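Local structure of protein ACDH-11, isoform b (Caenorhabditis elegans, 4Y9J) at residues 490-493 with 494-498. The protein belongs to the acyl-CoA dehydrogenase family of flavoproteins and binds flavin-adenine dinucleotide. Numbering follows the deposited sequence.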
loop_
_atom_site.group_PDB
_atom_site.type_symbol
_atom_site.label_atom_id
_atom_site.label_comp_id
_atom_site.label_asym_id
_atom_site.label_seq_id
_atom_site.Cartn_x
_atom_site.Cartn_y
_atom_site.Cartn_z
ATOM N N LYS B 490 12.694 14.281 56.217
ATOM C CA LYS B 490 11.698 15.165 55.637
ATOM C C LYS B 490 10.723 14.364 54.771
ATOM O O LYS B 490 9.509 14.610 54.773
ATOM C CB LYS B 490 12.365 16.233 54.784
ATOM C CG LYS B 490 12.883 17.421 55.564
ATOM C CD LYS B 490 13.154 18.608 54.635
ATOM C CE LYS B 490 14.629 18.725 54.275
ATOM N NZ LYS B 490 15.374 19.386 55.385
ATOM N N SER B 491 11.266 13.430 54.005
ATOM C CA SER B 491 10.458 12.601 53.143
ATOM C C SER B 491 9.437 11.792 53.920
ATOM O O SER B 491 8.252 11.769 53.557
ATOM C CB SER B 491 11.345 11.673 52.303
ATOM O OG SER B 491 12.267 12.417 51.503
ATOM N N LYS B 492 9.902 11.129 54.999
ATOM C CA LYS B 492 9.010 10.460 55.932
ATOM C C LYS B 492 7.908 11.361 56.472
ATOM O O LYS B 492 6.743 10.929 56.512
ATOM C CB LYS B 492 9.802 9.814 57.094
ATOM C CG LYS B 492 8.903 9.284 58.220
ATOM C CD LYS B 492 9.637 8.785 59.455
ATOM C CE LYS B 492 8.731 7.849 60.244
ATOM N NZ LYS B 492 8.817 8.066 61.705
ATOM N N GLU B 493 8.244 12.596 56.883
ATOM C CA GLU B 493 7.207 13.452 57.469
ATOM C C GLU B 493 6.206 13.876 56.394
ATOM O O GLU B 493 5.025 14.062 56.675
ATOM C CB GLU B 493 7.798 14.689 58.148
ATOM C CG GLU B 493 8.625 14.310 59.364
ATOM C CD GLU B 493 9.527 15.413 59.883
ATOM O OE1 GLU B 493 9.604 16.489 59.281
ATOM O OE2 GLU B 493 10.169 15.200 60.914
ATOM N N ALA B 494 6.668 14.008 55.161
ATOM C CA ALA B 494 5.752 14.314 54.024
ATOM C C ALA B 494 4.718 13.178 53.769
ATOM O O ALA B 494 3.501 13.407 53.644
ATOM C CB ALA B 494 6.563 14.602 52.796
ATOM N N VAL B 495 5.202 11.948 53.760
ATOM C CA VAL B 495 4.343 10.800 53.557
ATOM C C VAL B 495 3.330 10.655 54.728
ATOM O O VAL B 495 2.124 10.474 54.517
ATOM C CB VAL B 495 5.208 9.540 53.412
ATOM C CG1 VAL B 495 4.319 8.318 53.377
ATOM C CG2 VAL B 495 6.051 9.583 52.163
ATOM N N GLU B 496 3.810 10.762 55.969
ATOM C CA GLU B 496 2.895 10.693 57.147
ATOM C C GLU B 496 1.765 11.710 57.144
ATOM O O GLU B 496 0.595 11.427 57.526
ATOM C CB GLU B 496 3.658 10.785 58.459
ATOM C CG GLU B 496 4.315 9.459 58.777
ATOM C CD GLU B 496 5.269 9.534 59.926
ATOM O OE1 GLU B 496 5.605 10.671 60.379
ATOM O OE2 GLU B 496 5.649 8.444 60.393
ATOM N N SER B 497 2.155 12.902 56.744
ATOM C CA SER B 497 1.221 14.040 56.637
ATOM C C SER B 497 0.157 13.794 55.562
ATOM O O SER B 497 -1.036 14.035 55.781
ATOM C CB SER B 497 1.976 15.301 56.265
ATOM O OG SER B 497 1.093 16.392 56.299
ATOM N N ALA B 498 0.605 13.287 54.426
ATOM C CA ALA B 498 -0.308 13.010 53.325
ATOM C C ALA B 498 -1.225 11.857 53.691
ATOM O O ALA B 498 -2.419 11.894 53.416
ATOM C CB ALA B 498 0.459 12.718 52.052
#
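An i to i+4 salt bridge between Lys-492 and Glu-496 lies along the flank of helix 486-512 that borders helix 466-478, where both side chains touch Leu-478: NZ of Lys-492 stands 3.4 Å from OE2 of Glu-496. The same OE2 is closer to the CE methylene of Lys-492, at 3.1 Å, than to the ammonium nitrogen; the lysine chain bends at its last torsion (chi4 -139°), and the ion pair is a loose one. Different first torsions bring the ends together: Lys-492 carries CG anti to the backbone N (chi1 171°), whereas Glu-496 carries CG anti to its carbonyl carbon and leans back over the preceding turn. CG of Glu-496 thereby lies 3.6 Å from the Lys-492 O. That carbonyl also accepts the Glu-496 N-H at 3.0 Å from the Glu-496 N, nearly straight at 173°, in the ordinary alpha-helical pattern. In the acyl-CoA dehydrogenase 11 C-terminal domain-like region, helix 486-512 packs against helices 466-478, 524-545 and 552-563. Ser-491, Val-495 and Ala-498 face these neighbours, Val-495 meeting Ile-534, Ile-541 and Val-474. CG2 of Val-495 sits 3.4 Å from the Ser-491 O, while the buried Ser-491 OG is hydrogen-bonded back to the Lys-487 O.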